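Local structure of cpftsy (Physcomitrella patens, 4AK9) at residues L119-V124 and L240-G245; P236-L241 and G263-I268. The protein probably serves as the GTP-dependent chloroplast receptor of the signal recognition particle, an SRP54-type GTPase that takes part in protein targeting during chloroplast biogenesis. One frame throughout, in Å; residues are numbered along the deposited sequence.

Contact 1. Residues L119-V124 and L240-G245; sequences LMIVGV and LLVLDG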
# COMPACT_ATOMS: atom_id res chain seq x y z
N LEU A 119 29.41 -10.48 1.01
CA LEU A 119 28.01 -10.03 1.09
C LEU A 119 27.52 -9.80 -0.34
O LEU A 119 28.13 -9.01 -1.09
CB LEU A 119 27.93 -8.71 1.87
CG LEU A 119 27.79 -8.66 3.39
CD1 LEU A 119 28.61 -9.69 4.08
CD2 LEU A 119 28.16 -7.28 3.90
N MET A 120 26.46 -10.49 -0.75
CA MET A 120 25.86 -10.22 -2.05
C MET A 120 24.66 -9.28 -1.88
O MET A 120 23.83 -9.48 -1.00
CB MET A 120 25.43 -11.50 -2.75
CG MET A 120 26.59 -12.37 -3.20
SD MET A 120 25.96 -13.96 -3.81
CE MET A 120 25.30 -13.56 -5.42
N ILE A 121 24.62 -8.23 -2.68
CA ILE A 121 23.53 -7.26 -2.61
C ILE A 121 22.64 -7.54 -3.82
O ILE A 121 23.10 -7.57 -4.98
CB ILE A 121 24.06 -5.81 -2.70
CG1 ILE A 121 25.04 -5.49 -1.58
CG2 ILE A 121 22.90 -4.78 -2.86
CD1 ILE A 121 24.74 -6.02 -0.20
N VAL A 122 21.35 -7.81 -3.57
CA VAL A 122 20.46 -8.12 -4.69
C VAL A 122 19.21 -7.22 -4.68
O VAL A 122 18.94 -6.53 -3.69
CB VAL A 122 19.99 -9.60 -4.65
CG1 VAL A 122 21.21 -10.54 -4.70
CG2 VAL A 122 19.21 -9.85 -3.37
N GLY A 123 18.47 -7.23 -5.78
CA GLY A 123 17.27 -6.40 -5.88
C GLY A 123 17.03 -5.82 -7.25
O GLY A 123 17.80 -6.04 -8.18
N VAL A 124 15.95 -5.05 -7.38
CA VAL A 124 15.53 -4.64 -8.72
C VAL A 124 16.21 -3.38 -9.21
O VAL A 124 16.41 -3.20 -10.40
CB VAL A 124 13.99 -4.45 -8.81
CG1 VAL A 124 13.27 -5.52 -8.03
CG2 VAL A 124 13.58 -3.07 -8.33
N LEU A 240 21.68 -9.76 0.80
CA LEU A 240 20.89 -8.64 1.30
C LEU A 240 20.04 -8.11 0.16
O LEU A 240 20.54 -7.67 -0.87
CB LEU A 240 21.83 -7.55 1.86
CG LEU A 240 22.71 -8.03 3.00
CD1 LEU A 240 23.70 -6.92 3.42
CD2 LEU A 240 21.84 -8.47 4.18
N LEU A 241 18.71 -8.17 0.34
CA LEU A 241 17.78 -7.66 -0.67
C LEU A 241 17.41 -6.18 -0.40
O LEU A 241 16.89 -5.82 0.68
CB LEU A 241 16.52 -8.56 -0.69
CG LEU A 241 15.39 -8.06 -1.58
CD1 LEU A 241 15.80 -8.05 -3.05
CD2 LEU A 241 14.13 -8.91 -1.40
N VAL A 242 17.66 -5.33 -1.38
CA VAL A 242 17.44 -3.90 -1.22
C VAL A 242 16.06 -3.60 -1.78
O VAL A 242 15.77 -3.94 -2.92
CB VAL A 242 18.50 -3.06 -1.98
CG1 VAL A 242 18.19 -1.55 -1.78
CG2 VAL A 242 19.89 -3.38 -1.52
N LEU A 243 15.20 -3.02 -0.95
CA LEU A 243 13.81 -2.72 -1.36
C LEU A 243 13.50 -1.24 -1.16
O LEU A 243 13.87 -0.66 -0.14
CB LEU A 243 12.85 -3.53 -0.50
CG LEU A 243 13.06 -5.05 -0.60
CD1 LEU A 243 12.37 -5.70 0.55
CD2 LEU A 243 12.50 -5.51 -1.95
N ASP A 244 12.82 -0.64 -2.12
CA ASP A 244 12.45 0.79 -2.07
C ASP A 244 11.23 1.03 -1.16
O ASP A 244 10.08 0.71 -1.52
CB ASP A 244 12.14 1.26 -3.49
CG ASP A 244 11.92 2.76 -3.59
OD1 ASP A 244 11.54 3.39 -2.56
OD2 ASP A 244 12.15 3.32 -4.70
N GLY A 245 11.48 1.63 0.01
CA GLY A 245 10.47 1.90 1.02
C GLY A 245 9.32 2.76 0.51
O GLY A 245 8.20 2.70 1.05
O HOH W 1 14.10 -5.26 -5.03
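Leu240 is held to strand 117-123 through both its backbone polar atoms: its N donates to Met120 O (2.8 Å) almost straight along the carbonyl, and its O receives Val122 N, which arrives tilted 25° from the carbonyl plane. Val242 N then closes on Val122 O (2.9 Å), completing the alternating pattern of parallel strands, while Leu241 CA adds a CA-H...O contact to Val122 O. Where the strands diverge, a water bridges Val242 O and Val124 N.

Apolar contacts lie on two faces. On one, Ile121 splits its branches: CG2, anti to the backbone N (CG1 has chi1 -59°), meets Val242 CG2 at 3.6 Å, whereas CD1 turns to Leu240 CD1 at 3.9 Å. On the other, Leu241 CD1 reaches over to Val122 CG2 and to Gly123 CA (3.6 Å), where the strand runs into a probable P-loop.

These are the central strands of the GTPase sheet. Helix 126-142 covers the Ile121 and Val242 face through Leu133, Leu136 and Thr132, Phe258 of helix 251-261 packs on Leu241, and strands 202-205 and 266-270 flank the pair.

Contact 2. Residues P236-L241 and G263-I268; sequences PNEVLL and GVTGFI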
# COMPACT_ATOMS: atom_id res chain seq x y z
N PRO A 236 28.17 -17.07 -0.06
CA PRO A 236 28.06 -15.74 0.59
C PRO A 236 27.64 -15.83 2.06
O PRO A 236 26.81 -16.69 2.40
CB PRO A 236 26.96 -15.03 -0.23
CG PRO A 236 26.09 -16.19 -0.81
CD PRO A 236 27.08 -17.35 -1.02
N ASN A 237 28.17 -14.96 2.91
CA ASN A 237 27.77 -14.93 4.31
C ASN A 237 26.42 -14.23 4.50
O ASN A 237 25.69 -14.56 5.41
CB ASN A 237 28.83 -14.22 5.13
CG ASN A 237 30.18 -14.89 5.01
OD1 ASN A 237 30.88 -14.73 4.01
ND2 ASN A 237 30.54 -15.67 6.03
N GLU A 238 26.13 -13.27 3.61
CA GLU A 238 24.86 -12.55 3.61
C GLU A 238 24.37 -12.37 2.17
O GLU A 238 25.17 -12.20 1.25
CB GLU A 238 25.02 -11.16 4.28
CG GLU A 238 25.35 -11.20 5.79
CD GLU A 238 24.14 -11.56 6.65
OE1 GLU A 238 22.97 -11.40 6.18
OE2 GLU A 238 24.33 -11.99 7.81
N VAL A 239 23.06 -12.46 1.97
CA VAL A 239 22.43 -12.06 0.72
C VAL A 239 21.39 -11.00 1.14
O VAL A 239 20.38 -11.28 1.82
CB VAL A 239 21.76 -13.25 -0.07
CG1 VAL A 239 21.05 -12.77 -1.33
CG2 VAL A 239 22.80 -14.34 -0.42
N LEU A 240 21.68 -9.76 0.80
CA LEU A 240 20.89 -8.64 1.30
C LEU A 240 20.04 -8.11 0.16
O LEU A 240 20.54 -7.67 -0.87
CB LEU A 240 21.83 -7.55 1.86
CG LEU A 240 22.71 -8.03 3.00
CD1 LEU A 240 23.70 -6.92 3.42
CD2 LEU A 240 21.84 -8.47 4.18
N LEU A 241 18.71 -8.17 0.34
CA LEU A 241 17.78 -7.66 -0.67
C LEU A 241 17.41 -6.18 -0.40
O LEU A 241 16.89 -5.82 0.68
CB LEU A 241 16.52 -8.56 -0.69
CG LEU A 241 15.39 -8.06 -1.58
CD1 LEU A 241 15.80 -8.05 -3.05
CD2 LEU A 241 14.13 -8.91 -1.40
N GLY A 263 18.57 -17.47 -1.51
CA GLY A 263 18.28 -17.42 -0.09
C GLY A 263 18.62 -16.06 0.53
O GLY A 263 19.77 -15.83 0.93
N VAL A 264 17.62 -15.18 0.66
CA VAL A 264 17.81 -13.83 1.22
C VAL A 264 18.00 -13.94 2.73
O VAL A 264 17.20 -14.60 3.41
CB VAL A 264 16.59 -12.94 0.90
CG1 VAL A 264 16.71 -11.55 1.58
CG2 VAL A 264 16.43 -12.78 -0.61
N THR A 265 19.05 -13.32 3.26
CA THR A 265 19.32 -13.41 4.69
C THR A 265 18.90 -12.15 5.43
O THR A 265 18.83 -12.14 6.67
CB THR A 265 20.82 -13.68 4.94
OG1 THR A 265 21.59 -12.59 4.41
CG2 THR A 265 21.24 -14.97 4.20
N GLY A 266 18.63 -11.08 4.70
CA GLY A 266 18.23 -9.82 5.34
C GLY A 266 17.74 -8.82 4.33
O GLY A 266 18.14 -8.86 3.17
N PHE A 267 16.86 -7.91 4.77
CA PHE A 267 16.42 -6.82 3.90
C PHE A 267 17.10 -5.50 4.26
O PHE A 267 17.43 -5.25 5.42
CB PHE A 267 14.91 -6.60 4.04
CG PHE A 267 14.09 -7.83 3.83
CD1 PHE A 267 14.06 -8.47 2.61
CD2 PHE A 267 13.29 -8.33 4.87
CE1 PHE A 267 13.29 -9.61 2.42
CE2 PHE A 267 12.50 -9.48 4.69
CZ PHE A 267 12.49 -10.11 3.45
N ILE A 268 17.26 -4.67 3.25
CA ILE A 268 17.59 -3.25 3.39
C ILE A 268 16.50 -2.42 2.75
O ILE A 268 16.25 -2.51 1.53
CB ILE A 268 18.97 -2.95 2.75
CG1 ILE A 268 20.03 -3.77 3.48
CG2 ILE A 268 19.27 -1.37 2.82
CD1 ILE A 268 21.41 -3.73 2.76
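Thr265 OG1 is gripped twice by the neighbouring segment: it donates to Glu238 OE1 in a short bond of 2.5 Å and accepts Val239 N at 2.9 Å. This polar knot stands at the entry to the second strand of a right-handed beta-alpha-beta crossover, in which helix 251-261 links strands 238-244 and 266-270. With chi1 at 62°, Thr265 holds OG1 between its own backbone N and carbonyl carbon, turned to Val239; the hydroxyl meets Glu238 OE1 from above the carboxylate plane, 43° out of it. Glu238 bends at chi2 (-75°), which brings its carboxylate back beneath the hydroxyl, and its OE2 is claimed by Lys293 in a salt bridge and by Gln110 N, which probably keeps the acid charged although it is buried.

Thr265 N returns a bond to Val239 O (2.8 Å) on a lone pair in the carbonyl plane, and Gly266 N adds a weak one to the same oxygen. Regular parallel pairing follows, with Leu241 N to Gly266 O and Ile268 N to Leu241 O.

Apolar contacts lie on both faces. Ile268 CD1 slants across Leu240 CB at 3.9 Å, while Val264 CG1 packs on Leu241 CB. Phe267 runs alongside Leu241, pointing the same way, and Leu241 CD2 touches the ring at its edge, near the ring plane, 4.0 Å from CE1.

Overall arrangement
Contacts 1 and 2 are two successive seams of one sheet, their centres 8 Å apart, and they share Leu240 and Leu241 on strand 238-244. That strand lies between 117-123 and 266-270 and pairs in parallel with each. Along the chain 119-124 comes first, 236-245 follows after more than a hundred residues, and 263-268 comes after helix 251-261. Direct links reinforce the join: Met120 N probably bonds to Glu238 O and Leu243 N to Ile268 O, and Met120 SD packs on Pro236 CG. Together they form the middle of the SRP-type GTPase core, tying the strand that leads into the probable P-loop to the later half of the domain.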